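Local coordinates for protein CT253 (Chlamydia trachomatis serovar L2, PDB 6UXC) that is of unknown function but is probably a membrane-anchored lipoprotein whose folded domain binds a sodium ion, at residues S46-I49 with S50-H54; Q142-S146 with G147-Y151; A68-A71 with A72-F75; M169-R172 with L173-I177. All coordinates share one frame; numbering follows the deposited sequence.

Contact 1. Residues S46-I49 with S50-H54; sequences SEEI and SRRLH. With NA (sodium ion), chain C.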
# COMPACT_ATOMS: atom_id res chain seq x y z
N SER A 46 0.23 3.83 4.26
CA SER A 46 1.40 4.40 3.58
C SER A 46 2.67 4.18 4.38
O SER A 46 3.71 3.80 3.83
CB SER A 46 1.19 5.89 3.35
OG SER A 46 0.14 6.14 2.43
N GLU A 47 2.62 4.46 5.68
CA GLU A 47 3.82 4.34 6.49
C GLU A 47 4.26 2.89 6.61
O GLU A 47 5.45 2.58 6.50
CB GLU A 47 3.59 4.93 7.87
CG GLU A 47 4.85 4.77 8.71
CD GLU A 47 4.79 5.52 10.02
OE1 GLU A 47 5.27 4.98 11.03
OE2 GLU A 47 4.24 6.64 10.03
N GLU A 48 3.31 1.98 6.86
CA GLU A 48 3.67 0.60 7.11
C GLU A 48 4.20 -0.07 5.85
O GLU A 48 5.14 -0.87 5.92
CB GLU A 48 2.47 -0.16 7.68
CG GLU A 48 2.08 0.27 9.11
CD GLU A 48 3.13 -0.10 10.16
OE1 GLU A 48 3.90 -1.07 9.94
OE2 GLU A 48 3.19 0.57 11.21
N ILE A 49 3.63 0.24 4.69
CA ILE A 49 4.18 -0.30 3.46
C ILE A 49 5.51 0.35 3.16
O ILE A 49 6.47 -0.33 2.77
CB ILE A 49 3.18 -0.14 2.29
CG1 ILE A 49 1.93 -0.96 2.58
CG2 ILE A 49 3.84 -0.56 1.00
CD1 ILE A 49 0.73 -0.52 1.74
N SER A 50 5.61 1.66 3.36
CA SER A 50 6.88 2.33 3.11
C SER A 50 7.98 1.77 3.99
O SER A 50 9.09 1.51 3.52
CB SER A 50 6.72 3.85 3.30
OG SER A 50 8.00 4.52 3.18
N ARG A 51 7.70 1.56 5.28
CA ARG A 51 8.72 1.01 6.16
C ARG A 51 9.21 -0.35 5.66
O ARG A 51 10.39 -0.68 5.76
CB ARG A 51 8.21 0.89 7.60
CG ARG A 51 8.17 2.19 8.36
CD ARG A 51 7.57 1.99 9.74
NE ARG A 51 7.48 3.24 10.48
CZ ARG A 51 8.46 3.74 11.23
NH1 ARG A 51 9.61 3.12 11.34
NH2 ARG A 51 8.27 4.88 11.88
N ARG A 52 8.30 -1.16 5.14
CA ARG A 52 8.67 -2.49 4.68
C ARG A 52 9.41 -2.48 3.35
O ARG A 52 10.25 -3.35 3.10
CB ARG A 52 7.42 -3.36 4.60
CG ARG A 52 6.92 -3.80 5.99
CD ARG A 52 5.58 -4.52 5.90
NE ARG A 52 5.17 -5.07 7.20
CZ ARG A 52 4.63 -4.35 8.17
NH1 ARG A 52 4.42 -3.04 8.01
NH2 ARG A 52 4.29 -4.94 9.31
N LEU A 53 9.08 -1.54 2.46
CA LEU A 53 9.85 -1.42 1.23
C LEU A 53 11.24 -0.91 1.55
O LEU A 53 12.23 -1.34 0.95
CB LEU A 53 9.14 -0.49 0.25
CG LEU A 53 7.77 -0.93 -0.25
CD1 LEU A 53 7.15 0.21 -1.09
CD2 LEU A 53 7.90 -2.16 -1.09
N HIS A 54 11.33 -0.01 2.54
CA HIS A 54 12.63 0.47 3.02
C HIS A 54 13.45 -0.68 3.62
O HIS A 54 14.61 -0.89 3.24
CB HIS A 54 12.39 1.59 4.05
CG HIS A 54 13.63 2.14 4.66
ND1 HIS A 54 13.66 2.69 5.92
CD2 HIS A 54 14.90 2.22 4.19
CE1 HIS A 54 14.89 3.08 6.20
NE2 HIS A 54 15.66 2.80 5.17
NA NA C . 14.70 -1.31 0.80
O HOH W 1 15.27 1.23 0.60
O HOH W 2 17.17 -0.80 1.08
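Two i to i+4 salt bridges, Glu47 with Arg51 and Glu48 with Arg52, run along helix 41-55 just before its C-terminal end reaches a sodium site. Glu47 and Arg51 lie alongside one another. Glu47 sends CG anti to its backbone N (chi1 179°) and continues extended, which brings OE1 to the edge of the guanidinium: Arg51 NE meets Glu47 OE1 at 2.9 Å and Arg51 NH2 meets the same oxygen at 3.1 Å. Both nitrogens therefore grip one oxygen, from the same face of the carboxylate, while Glu47 OE2 pairs with Arg157. In the second bridge the Glu48 chain is bent at chi2 (-67°), and Arg52 NH1 reaches the anti lone pair of Glu48 OE1 at 2.8 Å. That same NH1 also donates to Glu48 O at 3.1 Å, so one nitrogen spans side chain and backbone, and Trp156 holds Glu48 OE2. On the buried side Ile49 CG2 packs against Leu53 CD1 at 4.0 Å, next to Met23 of strand 19-28. Past the last turn, Ser56, Leu59 and two waters share the sodium ion with the helix, which supplies Leu53 O and His54 O, each 2.5 Å from the metal.

Contact 2. Residues Q142-S146 with G147-Y151; sequences QSLAS and GSNDY
Asn149 ND2 donates to Leu144 O at 2.9 Å, the one hydrogen bond between the two halves of this surface segment, where a type I beta turn leads from strand 131-143 into the loop toward helix 165-184. The bond is moderately bent (149° at the hydrogen), and its donor is tilted slightly from the carbonyl plane. The side chains of Leu144 and Asn149 cross at about a right angle, with Leu144 CD2 3.5 Å from Asn149 OD1, so the amide contacts both the backbone oxygen and a methyl of one residue. The other end of the amide is fixed as well: Tyr151 OH donates to Asn149 OD1 at 2.7 Å, in the carbonyl plane and on a lone pair, and Met166 N is a further partner of that hydroxyl. Two bonds at opposite ends of the amide thus define its rotation. Ser143 O closes the beta turn, gripped by Ser146 N at 3.1 Å and Ser146 OG at 2.8 Å from the same face of the carbonyl, with Leu144 and Ala145 at the corners. Gln142 NE2 in turn donates to Ser146 OG, making a relay from strand to turn. Farther on, Ser148 OG accepts from Asp150 N, an ST turn, and Asp150 centres an inverse gamma turn. Tyr151 folds back so that one face of its ring meets the Asn149 backbone: Asn149 C lies 3.6 Å above the ring plane, offset toward the rim.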
# COMPACT_ATOMS: atom_id res chain seq x y z
N GLN A 142 -9.78 -11.15 9.78
CA GLN A 142 -9.48 -11.57 11.14
C GLN A 142 -10.74 -11.55 12.00
O GLN A 142 -11.53 -10.60 11.96
CB GLN A 142 -8.41 -10.66 11.76
CG GLN A 142 -7.82 -11.15 13.08
CD GLN A 142 -7.10 -12.46 12.92
OE1 GLN A 142 -6.53 -12.73 11.88
NE2 GLN A 142 -7.13 -13.29 13.96
N SER A 143 -10.90 -12.60 12.80
CA SER A 143 -12.06 -12.70 13.69
C SER A 143 -12.02 -11.58 14.72
O SER A 143 -10.98 -11.33 15.33
CB SER A 143 -12.08 -14.06 14.37
OG SER A 143 -13.06 -14.12 15.40
N LEU A 144 -13.17 -10.91 14.92
CA LEU A 144 -13.24 -9.82 15.89
C LEU A 144 -13.11 -10.32 17.32
O LEU A 144 -12.84 -9.52 18.22
CB LEU A 144 -14.56 -9.06 15.74
CG LEU A 144 -14.69 -8.18 14.50
CD1 LEU A 144 -16.10 -7.64 14.42
CD2 LEU A 144 -13.69 -7.05 14.51
N ALA A 145 -13.27 -11.62 17.55
CA ALA A 145 -13.08 -12.17 18.89
C ALA A 145 -11.62 -12.42 19.23
O ALA A 145 -11.33 -12.71 20.40
CB ALA A 145 -13.87 -13.48 19.03
N SER A 146 -10.72 -12.30 18.25
CA SER A 146 -9.31 -12.65 18.44
C SER A 146 -8.58 -11.73 19.41
O SER A 146 -7.49 -12.05 19.86
CB SER A 146 -8.58 -12.59 17.09
OG SER A 146 -9.23 -13.39 16.12
N GLY A 147 -9.13 -10.56 19.71
CA GLY A 147 -8.44 -9.65 20.60
C GLY A 147 -9.36 -8.49 20.91
O GLY A 147 -10.55 -8.54 20.61
N SER A 148 -8.79 -7.46 21.53
CA SER A 148 -9.58 -6.27 21.85
C SER A 148 -9.86 -5.47 20.59
O SER A 148 -9.03 -5.37 19.68
CB SER A 148 -8.84 -5.40 22.86
OG SER A 148 -9.49 -4.14 23.01
N ASN A 149 -11.05 -4.87 20.54
CA ASN A 149 -11.37 -3.91 19.49
C ASN A 149 -11.50 -2.50 20.05
O ASN A 149 -12.18 -1.66 19.46
CB ASN A 149 -12.65 -4.34 18.76
CG ASN A 149 -12.48 -5.68 18.04
OD1 ASN A 149 -11.73 -5.80 17.07
ND2 ASN A 149 -13.20 -6.70 18.51
N ASP A 150 -10.84 -2.22 21.17
CA ASP A 150 -10.68 -0.85 21.66
C ASP A 150 -9.52 -0.23 20.90
O ASP A 150 -8.36 -0.34 21.30
CB ASP A 150 -10.44 -0.83 23.16
CG ASP A 150 -10.48 0.58 23.74
OD1 ASP A 150 -10.20 1.53 22.99
OD2 ASP A 150 -10.77 0.70 24.96
N TYR A 151 -9.83 0.39 19.77
CA TYR A 151 -8.82 1.01 18.92
C TYR A 151 -8.42 2.40 19.38
O TYR A 151 -7.60 3.05 18.72
CB TYR A 151 -9.29 1.01 17.46
CG TYR A 151 -9.39 -0.42 17.01
CD1 TYR A 151 -8.24 -1.20 16.90
CD2 TYR A 151 -10.62 -1.00 16.77
CE1 TYR A 151 -8.31 -2.54 16.54
CE2 TYR A 151 -10.70 -2.34 16.41
CZ TYR A 151 -9.55 -3.09 16.28
OH TYR A 151 -9.65 -4.43 15.95

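Contact 3. Residues A68-A71 with A72-F75; sequences AGVA and AQFF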
# COMPACT_ATOMS: atom_id res chain seq x y z
N ALA A 68 -0.18 15.77 -6.46
CA ALA A 68 -1.40 15.00 -6.30
C ALA A 68 -1.86 14.40 -7.61
O ALA A 68 -2.22 13.21 -7.66
CB ALA A 68 -2.50 15.89 -5.71
N GLY A 69 -1.79 15.18 -8.69
CA GLY A 69 -2.32 14.71 -9.95
C GLY A 69 -1.40 13.72 -10.61
O GLY A 69 -1.85 12.81 -11.31
N VAL A 70 -0.10 13.84 -10.35
CA VAL A 70 0.83 12.89 -10.91
C VAL A 70 0.70 11.54 -10.21
O VAL A 70 0.78 10.49 -10.84
CB VAL A 70 2.27 13.43 -10.82
CG1 VAL A 70 3.31 12.33 -11.03
CG2 VAL A 70 2.46 14.55 -11.86
N ALA A 71 0.53 11.54 -8.89
CA ALA A 71 0.30 10.27 -8.21
C ALA A 71 -1.05 9.69 -8.61
O ALA A 71 -1.19 8.47 -8.83
CB ALA A 71 0.37 10.46 -6.70
N ALA A 72 -2.07 10.54 -8.70
CA ALA A 72 -3.42 10.04 -8.89
C ALA A 72 -3.56 9.26 -10.18
O ALA A 72 -4.36 8.31 -10.26
CB ALA A 72 -4.41 11.20 -8.85
N GLN A 73 -2.82 9.66 -11.22
CA GLN A 73 -3.03 9.03 -12.51
C GLN A 73 -2.77 7.52 -12.46
O GLN A 73 -3.34 6.77 -13.25
CB GLN A 73 -2.17 9.72 -13.57
CG GLN A 73 -0.76 9.55 -13.41
CD GLN A 73 0.05 10.56 -14.22
OE1 GLN A 73 -0.37 11.06 -15.26
NE2 GLN A 73 1.21 10.84 -13.73
N PHE A 74 -1.91 7.07 -11.53
CA PHE A 74 -1.60 5.64 -11.44
C PHE A 74 -2.73 4.82 -10.84
O PHE A 74 -2.68 3.59 -10.90
CB PHE A 74 -0.31 5.44 -10.63
CG PHE A 74 0.91 5.96 -11.31
CD1 PHE A 74 1.33 7.27 -11.12
CD2 PHE A 74 1.64 5.14 -12.16
CE1 PHE A 74 2.47 7.74 -11.78
CE2 PHE A 74 2.75 5.61 -12.81
CZ PHE A 74 3.16 6.92 -12.61
N PHE A 75 -3.75 5.48 -10.29
CA PHE A 75 -4.91 4.81 -9.72
C PHE A 75 -6.15 4.88 -10.59
O PHE A 75 -7.21 4.43 -10.16
CB PHE A 75 -5.23 5.40 -8.35
CG PHE A 75 -4.14 5.18 -7.34
CD1 PHE A 75 -3.95 3.92 -6.80
CD2 PHE A 75 -3.28 6.20 -6.98
CE1 PHE A 75 -2.97 3.70 -5.86
CE2 PHE A 75 -2.26 5.97 -6.05
CZ PHE A 75 -2.11 4.70 -5.50
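Gln73 lies alongside Val70, pointing the same way, and its amide lies over the preceding turn. Its CG sits between the backbone N and the carbonyl carbon (chi1 67°), a crowded position that turns the extended chain back along the helix. Gln73 NE2 thereby reaches Val70 O at 2.9 Å, in the carbonyl plane and on a lone pair, although the N-H...O angle is only 133° and the oxygen is tilted from the Gln73 amide plane. The aliphatic part follows closely, Gln73 CG being 3.1 Å from Val70 O, and Val70 CG1 flanks the amide nitrogen. Because NE2 also bonds to Leu85 O, the side chain joins this turn to the later loop. Phe74 meets the same carbonyl from another direction: its ring edge faces Val70 O, with CD1 3.3 Å from that oxygen, and Ala71 O also lies near the ring plane. Farther along, Phe74 meets Phe123 edge-to-face and Phe75 stacks with Phe27, both rings packing against the sheet. The backbone bonding changes along these residues. Ala72 N donates to Ala68 O at 2.9 Å as in an alpha helix, and the next bond, from Gln73 N to Gly69 O, is weak at 3.3 Å. Two consecutive i to i+3 bonds follow, Phe74 N to Ala71 O at 3.1 Å and Phe75 N to Ala72 O at 2.9 Å, a pattern typical of a 3-10-like turn.

Contact 4. Residues M169-R172 with L173-I177; sequences MHQR and LFREI
His170 and Phe174 make the tightly packed side of this turn of helix 165-184, whereas Gln171, Arg172 and Arg175 form its looser outer side. The buried rings lie alongside one another, their planes 50° apart, and Phe174 CE2 comes to 3.7 Å from His170 CB. His170 O lies over one face of the Phe174 ring, 3.1 Å above its plane and toward the rim, while accepting from Phe174 N at 2.8 Å. Phe45 meets both rings edge-to-face. On the outer side the amide of Gln171 stacks over one face of the Arg175 guanidinium, with planes 22° apart and Gln171 CG 3.4 Å above the guanidinium plane, over its centre. Gln171 is extended throughout, its CG swung away from its own N (chi1 -169°). Arg175 is poorly ordered, so this overlap is probably less sharply defined than the ring packing. Arg172 bends at chi3 and directs NH1 to Gln142. Buried His170 has partners for both nitrogens, Glu44 OE2 at ND1 and Gln103 OE1 at NE2; as both are acceptors, the arrangement is consistent with, but does not prove, a doubly protonated imidazolium, provided the Gln103 amide is modelled the right way round.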
# COMPACT_ATOMS: atom_id res chain seq x y z
N MET A 169 -4.72 -8.47 11.25
CA MET A 169 -5.13 -8.48 9.85
C MET A 169 -4.23 -7.57 9.02
O MET A 169 -3.71 -7.99 7.97
CB MET A 169 -6.59 -8.04 9.76
CG MET A 169 -7.23 -8.16 8.40
SD MET A 169 -7.10 -6.63 7.47
CE MET A 169 -8.28 -5.59 8.34
N HIS A 170 -3.99 -6.36 9.50
CA HIS A 170 -3.12 -5.43 8.77
C HIS A 170 -1.72 -5.99 8.57
O HIS A 170 -1.15 -5.88 7.48
CB HIS A 170 -3.04 -4.11 9.51
CG HIS A 170 -4.25 -3.26 9.37
ND1 HIS A 170 -4.32 -1.99 9.88
CD2 HIS A 170 -5.46 -3.50 8.79
CE1 HIS A 170 -5.51 -1.47 9.61
NE2 HIS A 170 -6.22 -2.38 8.96
N GLN A 171 -1.14 -6.56 9.62
CA GLN A 171 0.22 -7.08 9.55
C GLN A 171 0.34 -8.12 8.44
O GLN A 171 1.27 -8.07 7.62
CB GLN A 171 0.60 -7.66 10.91
CG GLN A 171 2.05 -8.00 11.06
CD GLN A 171 2.33 -8.59 12.42
OE1 GLN A 171 1.63 -9.50 12.87
NE2 GLN A 171 3.34 -8.07 13.10
N ARG A 172 -0.62 -9.04 8.36
CA ARG A 172 -0.53 -10.08 7.33
C ARG A 172 -0.68 -9.46 5.94
O ARG A 172 0.03 -9.84 5.00
CB ARG A 172 -1.58 -11.17 7.55
CG ARG A 172 -1.27 -12.11 8.71
CD ARG A 172 -2.03 -13.44 8.57
NE ARG A 172 -3.43 -13.18 8.32
CZ ARG A 172 -4.32 -12.93 9.29
NH1 ARG A 172 -3.95 -12.96 10.56
NH2 ARG A 172 -5.59 -12.68 8.97
N LEU A 173 -1.59 -8.50 5.81
CA LEU A 173 -1.81 -7.84 4.53
C LEU A 173 -0.58 -7.05 4.09
O LEU A 173 -0.19 -7.12 2.92
CB LEU A 173 -3.04 -6.95 4.65
CG LEU A 173 -3.53 -6.24 3.40
CD1 LEU A 173 -3.82 -7.21 2.26
CD2 LEU A 173 -4.78 -5.44 3.75
N PHE A 174 0.04 -6.29 5.01
CA PHE A 174 1.23 -5.53 4.63
C PHE A 174 2.34 -6.47 4.19
O PHE A 174 3.05 -6.21 3.21
CB PHE A 174 1.74 -4.67 5.78
CG PHE A 174 0.77 -3.66 6.29
CD1 PHE A 174 -0.11 -3.02 5.45
CD2 PHE A 174 0.77 -3.32 7.63
CE1 PHE A 174 -1.00 -2.08 5.94
CE2 PHE A 174 -0.12 -2.37 8.11
CZ PHE A 174 -0.99 -1.76 7.27
N ARG A 175 2.50 -7.59 4.91
CA ARG A 175 3.53 -8.56 4.53
C ARG A 175 3.28 -9.10 3.13
O ARG A 175 4.22 -9.20 2.33
CB ARG A 175 3.55 -9.70 5.53
CG ARG A 175 4.12 -9.36 6.88
CD ARG A 175 3.95 -10.58 7.76
NE ARG A 175 4.36 -10.37 9.14
CZ ARG A 175 3.73 -10.88 10.19
NH1 ARG A 175 2.64 -11.62 10.03
NH2 ARG A 175 4.19 -10.65 11.41
N GLU A 176 2.02 -9.41 2.80
CA GLU A 176 1.72 -9.96 1.49
C GLU A 176 1.92 -8.92 0.39
O GLU A 176 2.40 -9.25 -0.70
CB GLU A 176 0.28 -10.50 1.41
CG GLU A 176 0.01 -11.22 0.07
CD GLU A 176 -1.34 -11.95 -0.02
OE1 GLU A 176 -1.36 -13.08 -0.54
OE2 GLU A 176 -2.37 -11.40 0.40
N ILE A 177 1.53 -7.68 0.66
CA ILE A 177 1.68 -6.63 -0.34
C ILE A 177 3.15 -6.52 -0.74
O ILE A 177 3.50 -6.50 -1.93
CB ILE A 177 1.14 -5.30 0.19
CG1 ILE A 177 -0.40 -5.31 0.24
CG2 ILE A 177 1.63 -4.17 -0.67
CD1 ILE A 177 -0.97 -4.18 1.08

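Along the chain the order is contact 1, contact 3, contact 2, contact 4. Contacts 1 and 4 lie on helices 41-55 and 165-184, with centres 11 Å apart, and they touch directly: Glu48 CB is 3.4 Å from Phe174 CE2, and Ile49 also packs on Phe174 and Ile177. Contact 2 begins at the end of 131-143, one of the two outermost strands, and meets contact 4 where Gln142 CB is 3.8 Å from Met169 CB. Contact 3 touches none of the others; its nearest atoms are about 8 Å from those of contact 1, and its centre is 34 Å from that of contact 2. Strands 19-28 and 113-124 supply partners to contacts 1 and 4, consistent with a single domain in which helices pack on a mixed sheet.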